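Local coordinates for protein putative polyketide synthase (Brevibacillus brevis, PDB 6HP2) that probably transfers a methyl group from S-adenosylmethionine to an oxygen of a polyketide intermediate, as the O-methyltransferase domain of a trans-AT polyketide synthase, at residues Val47-Arg52 with Gln80-Gln85; Ile239-Gln244 with Arg314-Ala319; Phe57-Val62 with Ala246-Asp251. All blocks are in the same frame, centred on the assembly; numbering follows the deposited sequence.

Contact 1 (Val47-Arg52 with Gln80-Gln85); sequences VCPFER and QVEMRQ. With SAH (S-adenosyl-L-homocysteine), chain B.
Beside the S-adenosyl-L-homocysteine pocket of this Rossmann-like methyltransferase domain, the N-terminal loop through Val-47, Cys-48 and Pro-49 is laid against one side of helix 70-88, meeting Gln-80, Glu-82 and Met-83. The same helix carries Arg-84, which binds S-adenosyl-L-homocysteine and has its NE salt-bridged to Asp-109. No direct hydrogen bond joins the two segments; packing and one water do. Met-83 fills the middle. Met-83 has CG anti to its backbone N (chi1 -179°), and the turn at chi3 (64°) brings Met-83 CE to 3.3 Å from Val-47 O. The proline ring lies across the root of the same side chain, with Pro-49 CD 3.8 Å from Met-83 CB and 4.0 Å from Met-83 SD. Gln-80, nearly one turn before Met-83 on the helix, has CG 3.7 Å from Cys-48 CB, while Gln-80 NE2 hydrogen-bonds to the backbone O of Thr-46, just before the loop segment. Glu-82 runs its extended chain obliquely across the proline, with Glu-82 OE2 3.8 Å from Pro-49 CG. Glu-51 lies near Glu-82 with like charge, but it is poorly ordered and paired with Arg-52. A water closes the remaining link, giving one proton to Pro-49 O and the other to Glu-82 OE2, an oxygen also hydrogen-bonded to Tyr-316 OH.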
loop_
_atom_site.group_PDB
_atom_site.type_symbol
_atom_site.label_atom_id
_atom_site.label_comp_id
_atom_site.label_asym_id
_atom_site.label_seq_id
_atom_site.Cartn_x
_atom_site.Cartn_y
_atom_site.Cartn_z
ATOM N N VAL A 47 -2.359 7.687 -2.033
ATOM C CA VAL A 47 -2.436 8.352 -3.324
ATOM C C VAL A 47 -2.908 7.317 -4.338
ATOM O O VAL A 47 -3.204 6.171 -3.980
ATOM C CB VAL A 47 -1.072 8.974 -3.672
ATOM C CG1 VAL A 47 -0.749 10.039 -2.633
ATOM C CG2 VAL A 47 0.004 7.877 -3.694
ATOM N N CYS A 48 -3.039 7.725 -5.587
ATOM C CA CYS A 48 -3.682 6.913 -6.609
ATOM C C CYS A 48 -3.061 7.284 -7.938
ATOM O O CYS A 48 -2.553 8.400 -8.102
ATOM C CB CYS A 48 -5.206 7.144 -6.652
ATOM S SG CYS A 48 -5.754 8.791 -7.249
ATOM N N PRO A 49 -3.091 6.368 -8.919
ATOM C CA PRO A 49 -2.452 6.621 -10.209
ATOM C C PRO A 49 -3.341 7.193 -11.314
ATOM O O PRO A 49 -4.401 6.629 -11.550
ATOM C CB PRO A 49 -2.079 5.211 -10.645
ATOM C CG PRO A 49 -3.253 4.426 -10.209
ATOM C CD PRO A 49 -3.540 4.971 -8.839
ATOM N N PHE A 50 -2.974 8.331 -11.916
ATOM C CA PHE A 50 -3.662 8.895 -13.076
ATOM C C PHE A 50 -2.874 8.510 -14.324
ATOM O O PHE A 50 -1.663 8.704 -14.354
ATOM C CB PHE A 50 -3.739 10.400 -13.012
ATOM C CG PHE A 50 -4.897 10.940 -12.175
ATOM C CD1 PHE A 50 -5.577 10.137 -11.310
ATOM C CD2 PHE A 50 -5.260 12.273 -12.248
ATOM C CE1 PHE A 50 -6.631 10.625 -10.563
ATOM C CE2 PHE A 50 -6.272 12.762 -11.481
ATOM C CZ PHE A 50 -6.973 11.917 -10.635
ATOM N N GLU A 51 -3.558 8.030 -15.368
ATOM C CA GLU A 51 -2.881 7.709 -16.642
ATOM C C GLU A 51 -2.293 8.952 -17.285
ATOM O O GLU A 51 -1.239 8.890 -17.950
ATOM C CB GLU A 51 -3.850 7.035 -17.605
ATOM C CG GLU A 51 -4.331 5.646 -17.135
ATOM C CD GLU A 51 -5.198 4.938 -18.176
ATOM O OE1 GLU A 51 -5.383 5.484 -19.289
ATOM O OE2 GLU A 51 -5.695 3.832 -17.876
ATOM N N ARG A 52 -2.907 10.104 -17.033
ATOM C CA ARG A 52 -2.451 11.376 -17.560
ATOM C C ARG A 52 -2.791 12.465 -16.563
ATOM O O ARG A 52 -3.674 12.308 -15.718
ATOM C CB ARG A 52 -3.116 11.701 -18.908
ATOM C CG ARG A 52 -4.613 11.861 -18.827
ATOM C CD ARG A 52 -5.329 11.363 -20.076
ATOM N NE ARG A 52 -5.380 9.903 -20.175
ATOM C CZ ARG A 52 -6.311 9.139 -19.608
ATOM N NH1 ARG A 52 -7.266 9.681 -18.874
ATOM N NH2 ARG A 52 -6.279 7.826 -19.767
ATOM N N GLN A 80 -8.012 4.533 -6.887
ATOM C CA GLN A 80 -7.545 3.784 -5.712
ATOM C C GLN A 80 -7.925 2.323 -5.810
ATOM O O GLN A 80 -7.130 1.440 -5.463
ATOM C CB GLN A 80 -8.138 4.403 -4.442
ATOM C CG GLN A 80 -7.521 5.778 -4.176
ATOM C CD GLN A 80 -8.110 6.443 -3.010
ATOM O OE1 GLN A 80 -9.332 6.516 -2.898
ATOM N NE2 GLN A 80 -7.263 6.924 -2.107
ATOM N N VAL A 81 -9.144 2.049 -6.272
ATOM C CA VAL A 81 -9.540 0.675 -6.488
ATOM C C VAL A 81 -8.698 0.051 -7.608
ATOM O O VAL A 81 -8.293 -1.102 -7.525
ATOM C CB VAL A 81 -11.037 0.621 -6.810
ATOM C CG1 VAL A 81 -11.393 -0.761 -7.321
ATOM C CG2 VAL A 81 -11.892 1.012 -5.526
ATOM N N GLU A 82 -8.523 0.766 -8.705
ATOM C CA GLU A 82 -7.808 0.195 -9.845
ATOM C C GLU A 82 -6.412 -0.252 -9.423
ATOM O O GLU A 82 -5.956 -1.343 -9.770
ATOM C CB GLU A 82 -7.717 1.236 -10.953
ATOM C CG GLU A 82 -6.837 0.770 -12.167
ATOM C CD GLU A 82 -6.453 1.955 -13.046
ATOM O OE1 GLU A 82 -7.278 2.277 -13.918
ATOM O OE2 GLU A 82 -5.356 2.577 -12.831
ATOM N N MET A 83 -5.704 0.604 -8.695
ATOM C CA MET A 83 -4.351 0.268 -8.258
ATOM C C MET A 83 -4.324 -0.981 -7.395
ATOM O O MET A 83 -3.453 -1.840 -7.540
ATOM C CB MET A 83 -3.743 1.421 -7.486
ATOM C CG MET A 83 -2.320 1.136 -7.014
ATOM S SD MET A 83 -1.492 2.637 -6.345
ATOM C CE MET A 83 -2.462 3.053 -4.927
ATOM N N ARG A 84 -5.235 -1.079 -6.449
ATOM C CA ARG A 84 -5.340 -2.296 -5.637
ATOM C C ARG A 84 -5.675 -3.515 -6.483
ATOM O O ARG A 84 -5.186 -4.612 -6.208
ATOM C CB ARG A 84 -6.387 -2.067 -4.547
ATOM C CG ARG A 84 -5.867 -1.188 -3.433
ATOM C CD ARG A 84 -7.018 -0.806 -2.471
ATOM N NE ARG A 84 -6.493 -0.323 -1.194
ATOM C CZ ARG A 84 -5.975 0.894 -1.013
ATOM N NH1 ARG A 84 -5.862 1.759 -2.045
ATOM N NH2 ARG A 84 -5.551 1.219 0.185
ATOM N N GLN A 85 -6.492 -3.347 -7.531
ATOM C CA GLN A 85 -6.777 -4.479 -8.397
ATOM C C GLN A 85 -5.503 -4.986 -9.055
ATOM O O GLN A 85 -5.300 -6.203 -9.194
ATOM C CB GLN A 85 -7.798 -4.133 -9.493
ATOM C CG GLN A 85 -9.223 -3.849 -8.941
ATOM C CD GLN A 85 -10.156 -3.382 -10.010
ATOM O OE1 GLN A 85 -9.717 -2.789 -10.990
ATOM N NE2 GLN A 85 -11.452 -3.639 -9.845
HETATM N N SAH B . -3.317 0.547 4.202
HETATM C CA SAH B . -4.326 1.556 4.508
HETATM C CB SAH B . -3.763 2.694 5.350
HETATM C CG SAH B . -2.449 3.284 4.869
HETATM S SD SAH B . -2.005 4.756 5.837
HETATM C C SAH B . -4.885 2.060 3.200
HETATM O O SAH B . -5.781 2.904 3.190
HETATM O OXT SAH B . -4.448 1.608 2.147
HETATM C "C5'" SAH B . -0.713 3.998 6.849
HETATM C "C4'" SAH B . -1.278 3.008 7.866
HETATM O "O4'" SAH B . -0.172 2.346 8.518
HETATM C "C3'" SAH B . -2.024 3.739 9.030
HETATM O "O3'" SAH B . -3.195 2.942 9.269
HETATM C "C2'" SAH B . -1.082 3.697 10.232
HETATM O "O2'" SAH B . -1.708 3.663 11.480
HETATM C "C1'" SAH B . -0.326 2.383 9.930
HETATM N N9 SAH B . 0.968 2.220 10.590
HETATM C C8 SAH B . 2.063 3.034 10.522
HETATM N N7 SAH B . 2.986 2.504 11.331
HETATM C C5 SAH B . 2.513 1.347 11.853
HETATM C C6 SAH B . 3.026 0.405 12.736
HETATM N N6 SAH B . 4.257 0.446 13.243
HETATM N N1 SAH B . 2.267 -0.683 13.054
HETATM C C2 SAH B . 0.968 -0.806 12.597
HETATM N N3 SAH B . 0.462 0.149 11.752
HETATM C C4 SAH B . 1.204 1.216 11.431
HETATM O O HOH W 1 -4.746 5.039 -13.490
#

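Contact 2 (Ile239-Gln244 with Arg314-Ala319); sequences IDVSPQ and RPYPEA
Ile-239 and Asp-240 run parallel to Arg-314 and Pro-315, and both chains then turn into helices, at Ser-242 and Tyr-316. Asp-240 sits between two backbone bonds: its N gives to Arg-314 O (2.7 Å, 155° at the hydrogen), and its O receives Tyr-316 N at 3.1 Å. The close packing is on the side of Ile-239. Ile-239 CG2 comes to the edge of the Tyr-316 ring and Ile-239 CD1 lies 3.6 Å from Ala-319 CB. Val-241 supplies a CH-pi contact over one face of the ring, CG1 standing 3.9 Å from the Tyr-316 centroid and 26° off the normal. Helix 70-88 backs this cluster through Val-86. Gln-244, folded at chi2 (66°), sets its amide against the proline beyond, NE2 lying 3.3 Å from Pro-317 CG. The other face of the strand pair, with Asp-240 and the exposed Pro-315, is looser. There Asp-240 OD1 forms an Asx turn with Ser-242 N (2.9 Å) and also takes the Ser-242 hydroxyl on its syn lone pair. Arg-314 starts on the Ile-239 face, its CB 4.2 Å from Ile-239 CG1, but its poorly ordered end leads away to Glu-237 and, through NH2, to Glu-318 OE2 (3.2 Å). By pairing parallel with strand 233-240, strand 314-315 adds a short outermost strand to the sheet whose first seven follow the 3-2-1-4-5-7-6 order of class I methyltransferases.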
loop_
_atom_site.group_PDB
_atom_site.type_symbol
_atom_site.label_atom_id
_atom_site.label_comp_id
_atom_site.label_asym_id
_atom_site.label_seq_id
_atom_site.Cartn_x
_atom_site.Cartn_y
_atom_site.Cartn_z
ATOM N N ILE A 239 6.338 -3.457 -9.726
ATOM C CA ILE A 239 5.737 -2.605 -10.707
ATOM C C ILE A 239 5.962 -1.145 -10.337
ATOM O O ILE A 239 5.670 -0.761 -9.218
ATOM C CB ILE A 239 4.228 -2.872 -10.759
ATOM C CG1 ILE A 239 3.948 -4.293 -11.256
ATOM C CG2 ILE A 239 3.550 -1.850 -11.635
ATOM C CD1 ILE A 239 2.531 -4.758 -11.004
ATOM N N ASP A 240 6.437 -0.319 -11.267
ATOM C CA ASP A 240 6.701 1.076 -10.942
ATOM C C ASP A 240 5.526 1.977 -11.351
ATOM O O ASP A 240 5.176 2.036 -12.528
ATOM C CB ASP A 240 7.972 1.535 -11.656
ATOM C CG ASP A 240 8.384 2.938 -11.264
ATOM O OD1 ASP A 240 7.718 3.530 -10.393
ATOM O OD2 ASP A 240 9.376 3.445 -11.826
ATOM N N VAL A 241 4.911 2.669 -10.390
ATOM C CA VAL A 241 3.790 3.554 -10.686
ATOM C C VAL A 241 4.140 5.031 -10.525
ATOM O O VAL A 241 3.253 5.881 -10.570
ATOM C CB VAL A 241 2.597 3.271 -9.758
ATOM C CG1 VAL A 241 1.297 3.637 -10.448
ATOM C CG2 VAL A 241 2.583 1.818 -9.308
ATOM N N SER A 242 5.422 5.341 -10.351
ATOM C CA SER A 242 5.852 6.724 -10.123
ATOM C C SER A 242 5.306 7.766 -11.108
ATOM O O SER A 242 4.813 8.808 -10.676
ATOM C CB SER A 242 7.382 6.824 -10.043
ATOM O OG SER A 242 7.918 5.786 -9.246
ATOM N N PRO A 243 5.381 7.502 -12.424
ATOM C CA PRO A 243 4.865 8.558 -13.303
ATOM C C PRO A 243 3.370 8.810 -13.124
ATOM O O PRO A 243 2.943 9.962 -13.111
ATOM C CB PRO A 243 5.153 8.027 -14.716
ATOM C CG PRO A 243 6.100 6.885 -14.538
ATOM C CD PRO A 243 5.801 6.317 -13.189
ATOM N N GLN A 244 2.588 7.744 -13.000
ATOM C CA GLN A 244 1.146 7.881 -12.836
ATOM C C GLN A 244 0.779 8.593 -11.535
ATOM O O GLN A 244 -0.141 9.407 -11.509
ATOM C CB GLN A 244 0.457 6.523 -12.919
ATOM C CG GLN A 244 0.501 5.891 -14.301
ATOM C CD GLN A 244 1.905 5.509 -14.729
ATOM O OE1 GLN A 244 2.701 5.030 -13.925
ATOM N NE2 GLN A 244 2.212 5.715 -16.003
ATOM N N ARG A 314 8.392 -3.239 -13.749
ATOM C CA ARG A 314 7.388 -3.215 -14.802
ATOM C C ARG A 314 6.671 -1.889 -14.739
ATOM O O ARG A 314 6.240 -1.502 -13.662
ATOM C CB ARG A 314 6.373 -4.355 -14.643
ATOM C CG ARG A 314 7.033 -5.743 -14.635
ATOM C CD ARG A 314 6.010 -6.857 -14.640
ATOM N NE ARG A 314 5.168 -6.808 -15.831
ATOM C CZ ARG A 314 4.221 -7.697 -16.109
ATOM N NH1 ARG A 314 3.996 -8.716 -15.290
ATOM N NH2 ARG A 314 3.504 -7.568 -17.209
ATOM N N PRO A 315 6.483 -1.207 -15.864
ATOM C CA PRO A 315 5.612 -0.008 -15.861
ATOM C C PRO A 315 4.168 -0.346 -15.522
ATOM O O PRO A 315 3.581 -1.317 -16.024
ATOM C CB PRO A 315 5.728 0.568 -17.288
ATOM C CG PRO A 315 7.017 -0.086 -17.867
ATOM C CD PRO A 315 7.140 -1.454 -17.180
ATOM N N TYR A 316 3.528 0.430 -14.646
ATOM C CA TYR A 316 2.132 0.171 -14.260
ATOM C C TYR A 316 1.150 0.073 -15.440
ATOM O O TYR A 316 0.233 -0.745 -15.410
ATOM C CB TYR A 316 1.698 1.225 -13.231
ATOM C CG TYR A 316 0.269 1.146 -12.758
ATOM C CD1 TYR A 316 -0.098 0.266 -11.753
ATOM C CD2 TYR A 316 -0.703 1.987 -13.280
ATOM C CE1 TYR A 316 -1.399 0.202 -11.300
ATOM C CE2 TYR A 316 -2.008 1.932 -12.833
ATOM C CZ TYR A 316 -2.348 1.038 -11.841
ATOM O OH TYR A 316 -3.641 0.970 -11.384
ATOM N N PRO A 317 1.343 0.953 -16.477
ATOM C CA PRO A 317 0.406 0.784 -17.592
ATOM C C PRO A 317 0.492 -0.582 -18.225
ATOM O O PRO A 317 -0.535 -1.095 -18.690
ATOM C CB PRO A 317 0.823 1.857 -18.593
ATOM C CG PRO A 317 1.514 2.933 -17.689
ATOM C CD PRO A 317 2.248 2.105 -16.683
ATOM N N GLU A 318 1.684 -1.193 -18.213
ATOM C CA GLU A 318 1.846 -2.519 -18.812
ATOM C C GLU A 318 1.171 -3.562 -17.949
ATOM O O GLU A 318 0.470 -4.436 -18.470
ATOM C CB GLU A 318 3.327 -2.863 -19.009
ATOM C CG GLU A 318 3.584 -4.278 -19.521
ATOM C CD GLU A 318 5.063 -4.685 -19.448
ATOM O OE1 GLU A 318 5.945 -3.827 -19.705
ATOM O OE2 GLU A 318 5.337 -5.856 -19.118
ATOM N N ALA A 319 1.372 -3.483 -16.625
ATOM C CA ALA A 319 0.697 -4.384 -15.694
ATOM C C ALA A 319 -0.820 -4.195 -15.701
ATOM O O ALA A 319 -1.581 -5.176 -15.594
ATOM C CB ALA A 319 1.246 -4.168 -14.288
#

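Contact 3 (Phe57-Val62 with Ala246-Asp251); sequences FSMSRV and ANALHD
The carboxylate of Asp-251 is gripped by Ser-58 and Ser-60 at the start of helix 59-64. On Asp-251 OD2, Ser-60 N (2.9 Å) and Ser-60 OG (2.7 Å) arrive from opposite faces of the plane, both on the syn side; Ser-58 OG gives to Asp-251 OD1 at 2.8 Å, closer to the plane. Three bonds therefore fix the rotation of the carboxylate. The Arg-61 guanidinium presents an edge, with Ser-58 OG in its plane and weakly bonded to NH1; Asp-251 OD1 is near the same edge but too distant for a salt bridge, and Asp-253 takes NH2 instead. Ser-58 is the N-cap, its OG also weakly accepting Arg-61 N. Beside this polar cluster Met-59, bent at chi2 (67°) and chi3 (74°), curls CE back to 3.5 Å from Ala-248 O and 4.0 Å from Ala-248 CB. A water accepts from Met-59 N (3.0 Å) and donates to Ala-248 O and His-250 O. Around the joint, Tyr-269 of helix 263-281 touches Met-59 and Ser-60, Tyr-257 of helix 254-258 forms a cation-pi pair with Arg-61, and Val-76 of helix 70-88 packs on Phe-57 and Met-59.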
loop_
_atom_site.group_PDB
_atom_site.type_symbol
_atom_site.label_atom_id
_atom_site.label_comp_id
_atom_site.label_asym_id
_atom_site.label_seq_id
_atom_site.Cartn_x
_atom_site.Cartn_y
_atom_site.Cartn_z
ATOM N N PHE A 57 -7.602 19.821 -12.472
ATOM C CA PHE A 57 -7.881 18.919 -11.373
ATOM C C PHE A 57 -6.866 19.143 -10.255
ATOM O O PHE A 57 -5.659 19.013 -10.456
ATOM C CB PHE A 57 -7.833 17.475 -11.847
ATOM C CG PHE A 57 -8.544 16.504 -10.936
ATOM C CD1 PHE A 57 -7.905 15.993 -9.859
ATOM C CD2 PHE A 57 -9.834 16.114 -11.188
ATOM C CE1 PHE A 57 -8.518 15.102 -9.027
ATOM C CE2 PHE A 57 -10.455 15.211 -10.374
ATOM C CZ PHE A 57 -9.775 14.694 -9.276
ATOM N N SER A 58 -7.342 19.497 -9.091
ATOM C CA SER A 58 -6.483 19.753 -7.948
ATOM C C SER A 58 -6.767 18.703 -6.895
ATOM O O SER A 58 -7.826 18.738 -6.241
ATOM C CB SER A 58 -6.736 21.148 -7.376
ATOM O OG SER A 58 -6.121 21.274 -6.112
ATOM N N MET A 59 -5.824 17.778 -6.733
ATOM C CA MET A 59 -5.984 16.704 -5.772
ATOM C C MET A 59 -6.129 17.251 -4.364
ATOM O O MET A 59 -6.902 16.712 -3.588
ATOM C CB MET A 59 -4.798 15.736 -5.842
ATOM C CG MET A 59 -4.938 14.537 -4.918
ATOM S SD MET A 59 -6.315 13.465 -5.485
ATOM C CE MET A 59 -5.551 12.718 -6.923
ATOM N N SER A 60 -5.382 18.307 -4.005
ATOM C CA SER A 60 -5.462 18.830 -2.641
ATOM C C SER A 60 -6.867 19.367 -2.349
ATOM O O SER A 60 -7.379 19.211 -1.243
ATOM C CB SER A 60 -4.409 19.938 -2.425
ATOM O OG SER A 60 -4.560 20.965 -3.374
ATOM N N ARG A 61 -7.482 20.057 -3.316
ATOM C CA ARG A 61 -8.857 20.535 -3.130
ATOM C C ARG A 61 -9.822 19.372 -2.924
ATOM O O ARG A 61 -10.655 19.387 -2.015
ATOM C CB ARG A 61 -9.272 21.349 -4.327
ATOM C CG ARG A 61 -8.724 22.784 -4.293
ATOM C CD ARG A 61 -9.080 23.561 -5.547
ATOM N NE ARG A 61 -8.508 24.906 -5.517
ATOM C CZ ARG A 61 -7.228 25.187 -5.750
ATOM N NH1 ARG A 61 -6.365 24.216 -6.020
ATOM N NH2 ARG A 61 -6.806 26.444 -5.708
ATOM N N VAL A 62 -9.664 18.317 -3.717
ATOM C CA VAL A 62 -10.576 17.187 -3.664
ATOM C C VAL A 62 -10.416 16.402 -2.368
ATOM O O VAL A 62 -11.413 15.969 -1.775
ATOM C CB VAL A 62 -10.350 16.282 -4.887
ATOM C CG1 VAL A 62 -11.180 15.044 -4.743
ATOM C CG2 VAL A 62 -10.705 17.051 -6.146
ATOM N N ALA A 246 2.692 10.724 -9.845
ATOM C CA ALA A 246 3.039 12.126 -10.055
ATOM C C ALA A 246 1.993 12.823 -10.935
ATOM O O ALA A 246 1.712 14.006 -10.736
ATOM C CB ALA A 246 4.448 12.245 -10.695
ATOM N N ASN A 247 1.402 12.120 -11.908
ATOM C CA ASN A 247 0.334 12.749 -12.698
ATOM C C ASN A 247 -0.848 13.157 -11.809
ATOM O O ASN A 247 -1.409 14.242 -11.959
ATOM C CB ASN A 247 -0.211 11.825 -13.766
ATOM C CG ASN A 247 0.760 11.562 -14.878
ATOM O OD1 ASN A 247 1.644 12.348 -15.119
ATOM N ND2 ASN A 247 0.557 10.466 -15.588
ATOM N N ALA A 248 -1.251 12.275 -10.897
ATOM C CA ALA A 248 -2.367 12.533 -9.992
ATOM C C ALA A 248 -2.040 13.667 -9.025
ATOM O O ALA A 248 -2.930 14.404 -8.581
ATOM C CB ALA A 248 -2.676 11.255 -9.216
ATOM N N LEU A 249 -0.791 13.759 -8.609
ATOM C CA LEU A 249 -0.388 14.753 -7.623
ATOM C C LEU A 249 0.082 16.044 -8.253
ATOM O O LEU A 249 0.484 16.958 -7.510
ATOM C CB LEU A 249 0.718 14.205 -6.732
ATOM C CG LEU A 249 0.316 12.998 -5.898
ATOM C CD1 LEU A 249 1.450 12.577 -4.970
ATOM C CD2 LEU A 249 -0.913 13.325 -5.072
ATOM N N HIS A 250 -0.013 16.178 -9.575
ATOM C CA HIS A 250 0.319 17.457 -10.236
ATOM C C HIS A 250 -0.713 18.505 -9.815
ATOM O O HIS A 250 -1.889 18.409 -10.177
ATOM C CB HIS A 250 0.338 17.301 -11.753
ATOM C CG HIS A 250 0.895 18.487 -12.468
ATOM N ND1 HIS A 250 0.122 19.347 -13.221
ATOM C CD2 HIS A 250 2.159 18.958 -12.537
ATOM C CE1 HIS A 250 0.893 20.283 -13.740
ATOM N NE2 HIS A 250 2.132 20.069 -13.336
ATOM N N ASP A 251 -0.270 19.470 -9.020
ATOM C CA ASP A 251 -1.149 20.381 -8.294
ATOM C C ASP A 251 -0.393 21.696 -8.210
ATOM O O ASP A 251 0.087 22.096 -7.146
ATOM C CB ASP A 251 -1.461 19.814 -6.910
ATOM C CG ASP A 251 -2.784 20.291 -6.326
ATOM O OD1 ASP A 251 -3.460 21.177 -6.895
ATOM O OD2 ASP A 251 -3.134 19.746 -5.251
HETATM O O HOH W 2 -3.681 18.468 -12.180
HETATM O O HOH W 3 -3.392 17.325 -8.371
#

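Overall arrangement
Following the chain from its N terminus, contact 1 closes first, with helix 59-64 in the excursion between its segments. Contact 3 begins inside that excursion; its second segment starts 184 residues later, in the later part of helix 242-249, and runs on to Asp-251, so it crosses contact 1. Contact 2 opens only after contact 1 has closed, and it crosses contact 3. Both touch contact 1: Phe-50 N lies 3.1 Å from Gln-244 O, and Phe-50 O 3.1 Å from Asn-247 ND2. Contact 1 joins the N-terminal loop to helix 70-88, contact 3 joins helix 59-64 to the end of helix 242-249, and contact 2 fastens strand 314-315 and helix 316-326 to strand 233-240 at the sheet edge.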